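Local coordinates for protein aminotransferase, class III (Deinococcus radiodurans, PDB 3I4J) that probably catalyses transamination with pyridoxal phosphate as cofactor, moving amino groups between substrates, at residues R339-M343 and L425-L429; R80-F84 and L310-E314; R121-I125 and P153-A159. The protein carries 1 engineered substitution. One frame throughout, in Å; residues are numbered along the deposited sequence.

Overall arrangement
Three contacts illustrate how distant parts of one chain are brought together. From the N terminus, helix 72-84 enters contact 2 first, and its partner on helix 300-315 comes 226 residues later. Contact 3 opens and closes within that interval: the loop leading to strand 162-163 returns to strand 123-127 after 28 residues, counted between the nearest segment ends, at the edge of the seven-stranded mixed sheet. Contact 1 lies wholly downstream, where the turn after helix 318-339 meets the last turn of helix 411-428, closing an 82-residue loop that holds helix 372-382 and most of the three-stranded C-terminal sheet. None cross and none touch; the nearest atoms of contacts 2 and 3 are about 22 Å apart.

Contact 1. Residues R339-M343 and L425-L429; sequences RFPQM and LEDVL
The ring of F340 lies flat against L425, whose CB stands 3.7 Å from the ring centroid and only 5° off the normal, a CH-pi contact over the centre of one face. From the same leucine CD1 reaches round to CD2 of F340 at 3.7 Å and to the sulphur of M343. The opposite face is covered from within its own segment by CG of R339, so the phenyl is sandwiched between an aliphatic arginine chain and a leucine. On the far flank L429 CD1 meets F340 CD1 at 3.7 Å, approaching obliquely. That methyl also touches Q342 OE1, and the glutamine, bent at chi2 (89°) and coming from the opposite direction, meets the two methyls of L429 with its CB, CG and amide carbon.

Above this apolar layer R339 keeps an extended chain, with CG anti to the backbone N (chi1 177°), and its NH2 forms a salt bridge with E426 OE1 at 2.5 Å. The carboxylate oxygen lies at the edge of the guanidinium, near its plane, but the hydrogen bond is weak.

The type I turn from F340 to M343 thus carries the chain from helix 318-339 into strand 343-349 while resting on the end of helix 411-428. Behind the contact, L425 packs on I375 of helix 372-382, and M343 on V355 and L357 of strand 352-357.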
ATOM      1  N   ARG C 339      15.441  37.901 -12.873  1.00 30.87           N
ATOM      2  CA  ARG C 339      14.900  37.821 -14.218  1.00 30.51           C
ATOM      3  C   ARG C 339      13.394  37.582 -14.177  1.00 29.17           C
ATOM      4  O   ARG C 339      12.648  38.068 -15.034  1.00 27.90           O
ATOM      5  CB  ARG C 339      15.618  36.685 -14.955  1.00 32.37           C
ATOM      6  CG  ARG C 339      15.158  36.375 -16.365  1.00 36.04           C
ATOM      7  CD  ARG C 339      16.211  35.479 -17.013  1.00 38.67           C
ATOM      8  NE  ARG C 339      15.719  34.670 -18.124  1.00 43.18           N
ATOM      9  CZ  ARG C 339      15.148  35.152 -19.221  1.00 44.33           C
ATOM     10  NH1 ARG C 339      14.978  36.461 -19.374  1.00 45.50           N
ATOM     11  NH2 ARG C 339      14.764  34.317 -20.178  1.00 44.18           N
ATOM     12  N   PHE C 340      12.947  36.843 -13.167  1.00 27.94           N
ATOM     13  CA  PHE C 340      11.530  36.529 -13.025  1.00 28.14           C
ATOM     14  C   PHE C 340      10.987  36.922 -11.660  1.00 26.92           C
ATOM     15  O   PHE C 340      10.817  36.076 -10.778  1.00 25.66           O
ATOM     16  CB  PHE C 340      11.310  35.036 -13.263  1.00 28.98           C
ATOM     17  CG  PHE C 340      11.749  34.580 -14.622  1.00 29.86           C
ATOM     18  CD1 PHE C 340      11.006  34.906 -15.752  1.00 31.30           C
ATOM     19  CD2 PHE C 340      12.934  33.871 -14.780  1.00 29.63           C
ATOM     20  CE1 PHE C 340      11.439  34.535 -17.023  1.00 31.94           C
ATOM     21  CE2 PHE C 340      13.378  33.495 -16.049  1.00 30.21           C
ATOM     22  CZ  PHE C 340      12.628  33.829 -17.169  1.00 30.18           C
ATOM     23  N   PRO C 341      10.704  38.220 -11.468  1.00 27.10           N
ATOM     24  CA  PRO C 341      10.176  38.697 -10.188  1.00 26.61           C
ATOM     25  C   PRO C 341       8.785  38.160  -9.852  1.00 27.18           C
ATOM     26  O   PRO C 341       8.241  38.468  -8.792  1.00 28.34           O
ATOM     27  CB  PRO C 341      10.221  40.223 -10.337  1.00 25.74           C
ATOM     28  CG  PRO C 341      10.098  40.436 -11.817  1.00 26.19           C
ATOM     29  CD  PRO C 341      10.975  39.344 -12.382  1.00 24.95           C
ATOM     30  N   GLN C 342       8.204  37.372 -10.754  1.00 27.05           N
ATOM     31  CA  GLN C 342       6.900  36.774 -10.487  1.00 27.85           C
ATOM     32  C   GLN C 342       7.124  35.677  -9.452  1.00 26.19           C
ATOM     33  O   GLN C 342       6.177  35.141  -8.875  1.00 27.13           O
ATOM     34  CB  GLN C 342       6.281  36.174 -11.754  1.00 28.58           C
ATOM     35  CG  GLN C 342       5.898  37.201 -12.807  1.00 30.34           C
ATOM     36  CD  GLN C 342       7.029  37.508 -13.769  1.00 30.61           C
ATOM     37  OE1 GLN C 342       8.199  37.278 -13.467  1.00 30.53           O
ATOM     38  NE2 GLN C 342       6.682  38.045 -14.931  1.00 31.02           N
ATOM     39  N   MET C 343       8.393  35.341  -9.237  1.00 25.68           N
ATOM     40  CA  MET C 343       8.764  34.342  -8.240  1.00 26.44           C
ATOM     41  C   MET C 343       8.669  35.094  -6.904  1.00 27.73           C
ATOM     42  O   MET C 343       9.641  35.705  -6.453  1.00 27.13           O
ATOM     43  CB  MET C 343      10.199  33.845  -8.493  1.00 25.06           C
ATOM     44  CG  MET C 343      10.391  33.084  -9.820  1.00 26.14           C
ATOM     45  SD  MET C 343      12.112  32.605 -10.199  1.00 17.85           S
ATOM     46  CE  MET C 343      12.257  31.066  -9.241  1.00 24.10           C
ATOM     47  N   LEU C 425      10.008  29.152 -17.419  1.00 31.78           N
ATOM     48  CA  LEU C 425       9.573  30.442 -16.894  1.00 34.41           C
ATOM     49  C   LEU C 425       9.508  31.455 -18.033  1.00 35.82           C
ATOM     50  O   LEU C 425       8.608  32.294 -18.078  1.00 37.21           O
ATOM     51  CB  LEU C 425      10.539  30.926 -15.809  1.00 34.56           C
ATOM     52  CG  LEU C 425      10.516  30.144 -14.492  1.00 35.26           C
ATOM     53  CD1 LEU C 425      11.671  30.580 -13.598  1.00 34.38           C
ATOM     54  CD2 LEU C 425       9.183  30.367 -13.796  1.00 34.71           C
ATOM     55  N   GLU C 426      10.464  31.368 -18.953  1.00 36.94           N
ATOM     56  CA  GLU C 426      10.507  32.265 -20.100  1.00 39.88           C
ATOM     57  C   GLU C 426       9.297  32.034 -21.008  1.00 41.42           C
ATOM     58  O   GLU C 426       8.672  32.985 -21.475  1.00 40.76           O
ATOM     59  CB  GLU C 426      11.801  32.044 -20.891  1.00 40.95           C
ATOM     60  CG  GLU C 426      11.864  32.755 -22.242  1.00 44.50           C
ATOM     61  CD  GLU C 426      11.798  34.265 -22.122  1.00 46.80           C
ATOM     62  OE1 GLU C 426      12.608  34.840 -21.365  1.00 47.53           O
ATOM     63  OE2 GLU C 426      10.939  34.881 -22.790  1.00 49.48           O
ATOM     64  N   ASP C 427       8.968  30.768 -21.250  1.00 42.98           N
ATOM     65  CA  ASP C 427       7.834  30.431 -22.107  1.00 44.47           C
ATOM     66  C   ASP C 427       6.519  30.986 -21.563  1.00 45.72           C
ATOM     67  O   ASP C 427       5.734  31.585 -22.299  1.00 46.05           O
ATOM     68  CB  ASP C 427       7.696  28.908 -22.261  1.00 44.41           C
ATOM     69  CG  ASP C 427       8.952  28.250 -22.802  1.00 43.85           C
ATOM     70  OD1 ASP C 427       9.599  28.833 -23.695  1.00 42.59           O
ATOM     71  OD2 ASP C 427       9.282  27.135 -22.342  1.00 43.96           O
ATOM     72  N   VAL C 428       6.285  30.788 -20.269  1.00 46.37           N
ATOM     73  CA  VAL C 428       5.055  31.244 -19.635  1.00 47.71           C
ATOM     74  C   VAL C 428       5.050  32.726 -19.273  1.00 48.68           C
ATOM     75  O   VAL C 428       4.079  33.432 -19.542  1.00 49.06           O
ATOM     76  CB  VAL C 428       4.764  30.427 -18.356  1.00 47.80           C
ATOM     77  CG1 VAL C 428       3.463  30.890 -17.720  1.00 48.34           C
ATOM     78  CG2 VAL C 428       4.692  28.947 -18.694  1.00 47.92           C
ATOM     79  N   LEU C 429       6.135  33.193 -18.665  1.00 48.91           N
ATOM     80  CA  LEU C 429       6.234  34.588 -18.251  1.00 49.22           C
ATOM     81  C   LEU C 429       6.842  35.479 -19.329  1.00 49.81           C
ATOM     82  O   LEU C 429       7.265  34.948 -20.375  1.00 50.53           O
ATOM     83  CB  LEU C 429       7.067  34.687 -16.970  1.00 48.27           C
ATOM     84  CG  LEU C 429       6.598  33.827 -15.792  1.00 47.02           C
ATOM     85  CD1 LEU C 429       7.623  33.890 -14.672  1.00 46.20           C
ATOM     86  CD2 LEU C 429       5.238  34.309 -15.313  1.00 47.20           C
TER

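Contact 2. Residues R80-F84 and L310-E314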
ATOM      1  N   ARG C  80      19.408  -1.235  11.332  1.00 22.28           N
ATOM      2  CA  ARG C  80      20.188  -0.364  10.466  1.00 22.64           C
ATOM      3  C   ARG C  80      19.503   0.982  10.276  1.00 22.65           C
ATOM      4  O   ARG C  80      20.141   2.030  10.353  1.00 21.48           O
ATOM      5  CB  ARG C  80      20.402  -1.029   9.104  1.00 24.98           C
ATOM      6  CG  ARG C  80      21.501  -2.089   9.096  1.00 26.44           C
ATOM      7  CD  ARG C  80      22.879  -1.437   9.167  1.00 26.43           C
ATOM      8  NE  ARG C  80      23.089  -0.513   8.054  1.00 28.51           N
ATOM      9  CZ  ARG C  80      23.258  -0.884   6.790  1.00 27.80           C
ATOM     10  NH1 ARG C  80      23.254  -2.170   6.466  1.00 29.95           N
ATOM     11  NH2 ARG C  80      23.406   0.031   5.840  1.00 29.78           N
ATOM     12  N   LEU C  81      18.201   0.947  10.030  1.00 20.38           N
ATOM     13  CA  LEU C  81      17.436   2.168   9.820  1.00 21.66           C
ATOM     14  C   LEU C  81      17.395   3.028  11.081  1.00 21.85           C
ATOM     15  O   LEU C  81      17.638   4.238  11.024  1.00 21.68           O
ATOM     16  CB  LEU C  81      16.012   1.820   9.374  1.00 20.29           C
ATOM     17  CG  LEU C  81      15.037   2.987   9.200  1.00 21.28           C
ATOM     18  CD1 LEU C  81      15.524   3.913   8.101  1.00 21.89           C
ATOM     19  CD2 LEU C  81      13.656   2.438   8.862  1.00 21.05           C
ATOM     20  N   ALA C  82      17.087   2.401  12.213  1.00 20.95           N
ATOM     21  CA  ALA C  82      17.016   3.103  13.489  1.00 23.05           C
ATOM     22  C   ALA C  82      18.310   3.861  13.768  1.00 23.45           C
ATOM     23  O   ALA C  82      18.278   5.020  14.182  1.00 23.80           O
ATOM     24  CB  ALA C  82      16.740   2.114  14.617  1.00 23.19           C
ATOM     25  N   ARG C  83      19.444   3.207  13.532  1.00 24.63           N
ATOM     26  CA  ARG C  83      20.742   3.833  13.770  1.00 25.33           C
ATOM     27  C   ARG C  83      21.033   4.980  12.802  1.00 25.56           C
ATOM     28  O   ARG C  83      21.550   6.023  13.203  1.00 23.43           O
ATOM     29  CB  ARG C  83      21.859   2.782  13.698  1.00 26.42           C
ATOM     30  CG  ARG C  83      21.848   1.800  14.867  1.00 30.35           C
ATOM     31  CD  ARG C  83      23.086   0.904  14.884  1.00 31.38           C
ATOM     32  NE  ARG C  83      23.077  -0.129  13.848  1.00 32.16           N
ATOM     33  CZ  ARG C  83      22.339  -1.237  13.892  1.00 33.71           C
ATOM     34  NH1 ARG C  83      21.537  -1.470  14.925  1.00 36.09           N
ATOM     35  NH2 ARG C  83      22.418  -2.125  12.908  1.00 35.29           N
ATOM     36  N   PHE C  84      20.694   4.792  11.529  1.00 22.86           N
ATOM     37  CA  PHE C  84      20.931   5.828  10.532  1.00 23.83           C
ATOM     38  C   PHE C  84      20.246   7.145  10.884  1.00 24.25           C
ATOM     39  O   PHE C  84      20.871   8.208  10.835  1.00 21.82           O
ATOM     40  CB  PHE C  84      20.442   5.380   9.148  1.00 23.91           C
ATOM     41  CG  PHE C  84      20.482   6.474   8.113  1.00 24.07           C
ATOM     42  CD1 PHE C  84      21.697   7.024   7.707  1.00 22.94           C
ATOM     43  CD2 PHE C  84      19.301   6.994   7.584  1.00 23.40           C
ATOM     44  CE1 PHE C  84      21.734   8.074   6.795  1.00 24.99           C
ATOM     45  CE2 PHE C  84      19.327   8.045   6.672  1.00 23.55           C
ATOM     46  CZ  PHE C  84      20.544   8.590   6.275  1.00 23.80           C
ATOM     47  N   LEU C 310      19.427   1.986   1.734  1.00 21.20           N
ATOM     48  CA  LEU C 310      20.104   2.570   2.885  1.00 23.90           C
ATOM     49  C   LEU C 310      21.623   2.431   2.749  1.00 24.79           C
ATOM     50  O   LEU C 310      22.364   3.367   3.060  1.00 24.67           O
ATOM     51  CB  LEU C 310      19.622   1.910   4.178  1.00 23.27           C
ATOM     52  CG  LEU C 310      20.228   2.443   5.481  1.00 23.73           C
ATOM     53  CD1 LEU C 310      19.965   3.944   5.615  1.00 23.75           C
ATOM     54  CD2 LEU C 310      19.639   1.682   6.659  1.00 23.65           C
ATOM     55  N   ASP C 311      22.089   1.271   2.284  1.00 25.46           N
ATOM     56  CA  ASP C 311      23.528   1.058   2.097  1.00 26.67           C
ATOM     57  C   ASP C 311      24.102   2.143   1.192  1.00 26.61           C
ATOM     58  O   ASP C 311      25.181   2.681   1.447  1.00 27.06           O
ATOM     59  CB  ASP C 311      23.818  -0.301   1.438  1.00 27.58           C
ATOM     60  CG  ASP C 311      23.551  -1.482   2.353  1.00 29.37           C
ATOM     61  OD1 ASP C 311      23.737  -1.360   3.577  1.00 31.45           O
ATOM     62  OD2 ASP C 311      23.174  -2.552   1.835  1.00 33.02           O
ATOM     63  N   ILE C 312      23.371   2.448   0.125  1.00 25.14           N
ATOM     64  CA  ILE C 312      23.778   3.454  -0.847  1.00 24.84           C
ATOM     65  C   ILE C 312      23.743   4.868  -0.266  1.00 26.11           C
ATOM     66  O   ILE C 312      24.680   5.652  -0.455  1.00 24.00           O
ATOM     67  CB  ILE C 312      22.870   3.373  -2.089  1.00 24.05           C
ATOM     68  CG1 ILE C 312      23.090   2.025  -2.784  1.00 25.45           C
ATOM     69  CG2 ILE C 312      23.152   4.531  -3.035  1.00 23.92           C
ATOM     70  CD1 ILE C 312      22.111   1.735  -3.910  1.00 25.34           C
ATOM     71  N   VAL C 313      22.663   5.187   0.441  1.00 24.67           N
ATOM     72  CA  VAL C 313      22.507   6.499   1.056  1.00 24.05           C
ATOM     73  C   VAL C 313      23.678   6.786   1.995  1.00 25.64           C
ATOM     74  O   VAL C 313      24.204   7.898   2.023  1.00 24.50           O
ATOM     75  CB  VAL C 313      21.171   6.575   1.839  1.00 23.98           C
ATOM     76  CG1 VAL C 313      21.116   7.844   2.688  1.00 24.28           C
ATOM     77  CG2 VAL C 313      20.000   6.542   0.857  1.00 22.80           C
ATOM     78  N   GLU C 314      24.090   5.774   2.755  1.00 25.95           N
ATOM     79  CA  GLU C 314      25.202   5.930   3.687  1.00 26.60           C
ATOM     80  C   GLU C 314      26.555   5.922   2.972  1.00 27.04           C
ATOM     81  O   GLU C 314      27.387   6.807   3.184  1.00 27.57           O
ATOM     82  CB  GLU C 314      25.166   4.819   4.743  1.00 26.54           C
ATOM     83  CG  GLU C 314      23.893   4.803   5.573  1.00 28.60           C
ATOM     84  CD  GLU C 314      23.915   3.761   6.677  1.00 30.40           C
ATOM     85  OE1 GLU C 314      24.234   2.587   6.391  1.00 32.07           O
ATOM     86  OE2 GLU C 314      23.597   4.115   7.827  1.00 28.31           O
TER
HETATM   87  O   HOH W   1      22.754   1.915   9.403  1.00 24.89           O
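R80 spans the gap between the two helices, and each part of its side chain has its own partner. CB rests against the CD2 methyl of L310 at 3.7 Å. Bends at chi2 and chi3 then fold the chain back, so that NE gives its hydrogen to a water 2.8 Å away; this water in turn donates to the backbone O of R80 and to E314 OE2, tying both ends of the arginine to one carboxylate. At the tip NH2 is shared between two acids. D311 OD1, 2.7 Å away, lies in the guanidinium plane and is met on its anti side, while E314 OE1, also 2.7 Å from NH2, is met on its syn side and is tilted from that plane. NH1 adds a weak second bond to D311 OD1. Replacing R80 by alanine would probably leave E314 OE1 and D311 OD1 without their shared cation, though D311 would keep R53 of helix 48-60 through OD2, and the water without its NE donor.

Beside the charges the packing is mostly apolar. F84 takes the CD1 methyl of L310 over one ring face, 4.0 Å from the centroid, and its CZ meets V313 CG1 at 3.7 Å. The carboxylate of E314 passes the same phenyl with its plane steeply turned to the ring, OE2 approaching CD1.

The helices run in the same general direction, their segment axes inclined by 27° and 11.4 Å apart at closest approach. A salt-bridge network thus borders apolar helix-helix packing between helices 72-84 and 300-315, consistent with the fold-type I architecture of class-III aminotransferases.

Contact 3. Residues R121-I125 and P153-A159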
ATOM      1  N   ARG C 121      -7.587  11.519  26.517  1.00 24.41           N
ATOM      2  CA  ARG C 121      -6.681  12.097  25.515  1.00 22.54           C
ATOM      3  C   ARG C 121      -6.968  11.490  24.142  1.00 23.42           C
ATOM      4  O   ARG C 121      -6.559  10.360  23.863  1.00 22.94           O
ATOM      5  CB  ARG C 121      -5.228  11.809  25.895  1.00 22.14           C
ATOM      6  CG  ARG C 121      -4.727  12.518  27.157  1.00 24.50           C
ATOM      7  CD  ARG C 121      -3.284  12.112  27.425  1.00 26.54           C
ATOM      8  NE  ARG C 121      -2.659  12.817  28.545  1.00 26.54           N
ATOM      9  CZ  ARG C 121      -2.166  14.050  28.483  1.00 29.38           C
ATOM     10  NH1 ARG C 121      -2.220  14.737  27.350  1.00 26.64           N
ATOM     11  NH2 ARG C 121      -1.600  14.594  29.555  1.00 30.49           N
ATOM     12  N   PHE C 122      -7.646  12.244  23.281  1.00 22.27           N
ATOM     13  CA  PHE C 122      -8.007  11.741  21.957  1.00 23.32           C
ATOM     14  C   PHE C 122      -7.707  12.683  20.793  1.00 22.22           C
ATOM     15  O   PHE C 122      -7.644  12.248  19.644  1.00 23.72           O
ATOM     16  CB  PHE C 122      -9.498  11.392  21.942  1.00 22.71           C
ATOM     17  CG  PHE C 122     -10.409  12.589  21.954  1.00 22.68           C
ATOM     18  CD1 PHE C 122     -10.947  13.087  20.770  1.00 24.62           C
ATOM     19  CD2 PHE C 122     -10.732  13.222  23.151  1.00 24.02           C
ATOM     20  CE1 PHE C 122     -11.790  14.195  20.777  1.00 25.03           C
ATOM     21  CE2 PHE C 122     -11.576  14.335  23.172  1.00 23.59           C
ATOM     22  CZ  PHE C 122     -12.108  14.823  21.986  1.00 26.19           C
ATOM     23  N   LYS C 123      -7.527  13.966  21.082  1.00 20.95           N
ATOM     24  CA  LYS C 123      -7.270  14.938  20.026  1.00 20.31           C
ATOM     25  C   LYS C 123      -5.890  14.843  19.390  1.00 21.28           C
ATOM     26  O   LYS C 123      -4.891  14.586  20.063  1.00 19.41           O
ATOM     27  CB  LYS C 123      -7.478  16.358  20.558  1.00 20.40           C
ATOM     28  CG  LYS C 123      -8.877  16.597  21.099  1.00 20.16           C
ATOM     29  CD  LYS C 123      -8.999  17.954  21.782  1.00 22.36           C
ATOM     30  CE  LYS C 123     -10.395  18.153  22.355  1.00 23.58           C
ATOM     31  NZ  LYS C 123     -10.523  19.449  23.116  1.00 24.11           N
ATOM     32  N   VAL C 124      -5.847  15.046  18.076  1.00 18.73           N
ATOM     33  CA  VAL C 124      -4.591  15.027  17.346  1.00 19.32           C
ATOM     34  C   VAL C 124      -4.441  16.390  16.691  1.00 19.89           C
ATOM     35  O   VAL C 124      -5.143  16.720  15.741  1.00 19.98           O
ATOM     36  CB  VAL C 124      -4.559  13.942  16.249  1.00 18.87           C
ATOM     37  CG1 VAL C 124      -3.219  13.999  15.513  1.00 20.09           C
ATOM     38  CG2 VAL C 124      -4.762  12.562  16.866  1.00 19.82           C
ATOM     39  N   ILE C 125      -3.545  17.201  17.235  1.00 18.15           N
ATOM     40  CA  ILE C 125      -3.317  18.523  16.688  1.00 17.56           C
ATOM     41  C   ILE C 125      -2.465  18.422  15.436  1.00 17.25           C
ATOM     42  O   ILE C 125      -1.462  17.711  15.424  1.00 18.87           O
ATOM     43  CB  ILE C 125      -2.567  19.426  17.689  1.00 17.49           C
ATOM     44  CG1 ILE C 125      -3.408  19.603  18.956  1.00 19.22           C
ATOM     45  CG2 ILE C 125      -2.259  20.782  17.040  1.00 17.38           C
ATOM     46  CD1 ILE C 125      -2.683  20.307  20.084  1.00 22.14           C
ATOM     47  N   PRO C 153     -13.529   8.063  19.070  1.00 26.62           N
ATOM     48  CA  PRO C 153     -13.433   9.508  19.300  1.00 27.40           C
ATOM     49  C   PRO C 153     -12.627  10.242  18.225  1.00 26.65           C
ATOM     50  O   PRO C 153     -12.770  11.451  18.059  1.00 26.05           O
ATOM     51  CB  PRO C 153     -12.798   9.599  20.690  1.00 28.56           C
ATOM     52  CG  PRO C 153     -12.039   8.309  20.812  1.00 31.81           C
ATOM     53  CD  PRO C 153     -12.986   7.313  20.215  1.00 26.81           C
ATOM     54  N   LEU C 154     -11.790   9.505  17.498  1.00 26.32           N
ATOM     55  CA  LEU C 154     -10.982  10.093  16.431  1.00 27.46           C
ATOM     56  C   LEU C 154     -11.855  10.492  15.240  1.00 27.16           C
ATOM     57  O   LEU C 154     -11.418  11.239  14.359  1.00 27.44           O
ATOM     58  CB  LEU C 154      -9.903   9.102  15.977  1.00 29.48           C
ATOM     59  CG  LEU C 154      -8.629   8.967  16.824  1.00 30.63           C
ATOM     60  CD1 LEU C 154      -8.962   8.918  18.308  1.00 34.51           C
ATOM     61  CD2 LEU C 154      -7.886   7.713  16.400  1.00 29.86           C
ATOM     62  N   MET C 155     -13.092   9.997  15.224  1.00 26.30           N
ATOM     63  CA  MET C 155     -14.028  10.296  14.145  1.00 26.47           C
ATOM     64  C   MET C 155     -14.708  11.644  14.356  1.00 26.74           C
ATOM     65  O   MET C 155     -15.309  12.190  13.435  1.00 26.31           O
ATOM     66  CB  MET C 155     -15.122   9.218  14.059  1.00 26.41           C
ATOM     67  CG  MET C 155     -14.644   7.794  13.800  1.00 29.22           C
ATOM     68  SD  MET C 155     -16.043   6.605  13.753  1.00 25.77           S
ATOM     69  CE  MET C 155     -16.372   6.561  12.017  1.00 34.08           C
ATOM     70  N   ARG C 156     -14.628  12.173  15.572  1.00 27.69           N
ATOM     71  CA  ARG C 156     -15.263  13.450  15.873  1.00 28.62           C
ATOM     72  C   ARG C 156     -14.482  14.635  15.324  1.00 28.81           C
ATOM     73  O   ARG C 156     -13.257  14.668  15.394  1.00 27.30           O
ATOM     74  CB  ARG C 156     -15.437  13.624  17.381  1.00 30.74           C
ATOM     75  CG  ARG C 156     -16.331  12.581  18.038  1.00 34.51           C
ATOM     76  CD  ARG C 156     -16.933  13.133  19.322  1.00 40.19           C
ATOM     77  NE  ARG C 156     -15.936  13.354  20.365  1.00 42.05           N
ATOM     78  CZ  ARG C 156     -15.498  12.411  21.194  1.00 43.40           C
ATOM     79  NH1 ARG C 156     -15.971  11.176  21.105  1.00 44.32           N
ATOM     80  NH2 ARG C 156     -14.593  12.706  22.119  1.00 43.45           N
ATOM     81  N   PRO C 157     -15.190  15.630  14.772  1.00 28.62           N
ATOM     82  CA  PRO C 157     -14.548  16.822  14.214  1.00 30.11           C
ATOM     83  C   PRO C 157     -13.669  17.495  15.265  1.00 29.31           C
ATOM     84  O   PRO C 157     -12.603  18.033  14.953  1.00 29.80           O
ATOM     85  CB  PRO C 157     -15.734  17.697  13.818  1.00 31.72           C
ATOM     86  CG  PRO C 157     -16.785  16.693  13.467  1.00 32.15           C
ATOM     87  CD  PRO C 157     -16.651  15.691  14.592  1.00 31.15           C
ATOM     88  N   GLU C 158     -14.126  17.445  16.512  1.00 28.62           N
ATOM     89  CA  GLU C 158     -13.406  18.058  17.626  1.00 27.26           C
ATOM     90  C   GLU C 158     -12.070  17.385  17.917  1.00 24.74           C
ATOM     91  O   GLU C 158     -11.256  17.913  18.674  1.00 25.10           O
ATOM     92  CB  GLU C 158     -14.269  18.030  18.895  1.00 31.87           C
ATOM     93  CG  GLU C 158     -15.592  18.765  18.766  1.00 37.47           C
ATOM     94  CD  GLU C 158     -16.737  17.853  18.371  1.00 40.11           C
ATOM     95  OE1 GLU C 158     -16.590  17.080  17.402  1.00 39.52           O
ATOM     96  OE2 GLU C 158     -17.794  17.918  19.033  1.00 44.53           O
ATOM     97  N   ALA C 159     -11.841  16.225  17.312  1.00 22.97           N
ATOM     98  CA  ALA C 159     -10.601  15.491  17.537  1.00 22.49           C
ATOM     99  C   ALA C 159      -9.443  16.039  16.718  1.00 20.50           C
ATOM    100  O   ALA C 159      -8.294  15.631  16.908  1.00 20.82           O
ATOM    101  CB  ALA C 159     -10.807  14.006  17.209  1.00 23.36           C
TER
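A chi1 of 72° sets CG of F122 between its backbone N and carbonyl carbon, and in R156 a bend at chi3 (-67°) turns the guanidinium back; together these torsions place the arginine NH2 over the phenyl face. NH2 comes 3.3 Å from F122 CZ, offset toward the rim, and CZ of R156 stands 4.5 Å from the ring centroid, a cation-pi interaction. The two planes are steeply inclined, so the guanidinium presents one nitrogen to the ring and does not stack on it. CG of K123 lies over the opposite face, toward the rim.

Round the rest of the phenyl the partners are mostly apolar. The methyl of A159 sits at the ring edge, near its plane, 3.7 Å from F122 CD1, and P153 CB meets that same CD1 at 3.9 Å, with P153 O as a polar neighbour placed obliquely to the ring. The carbonyl oxygen of F122 is buried here against the L154 CD1 methyl and finds no hydrogen-bonding partner in the model.

The backbones are joined by a nearly straight bond, V124 N to A159 O at 2.8 Å. A CA-H...O contact from K123 CA, 3.4 Å, reaches the same carbonyl oxygen. The aliphatic chain of K123 runs past E158 O, and its extended form carries NZ to E186 of helix 178-186, a salt bridge.

The 153-159 loop, with its two 3-10 segments, is thereby fastened to the start of strand 123-127 just before it becomes strand 162-163 at the sheet edge. On the strand's other flank K123 and I125 bond to strand 191-196, while F122 and P153 both pack on R110 of helix 98-115.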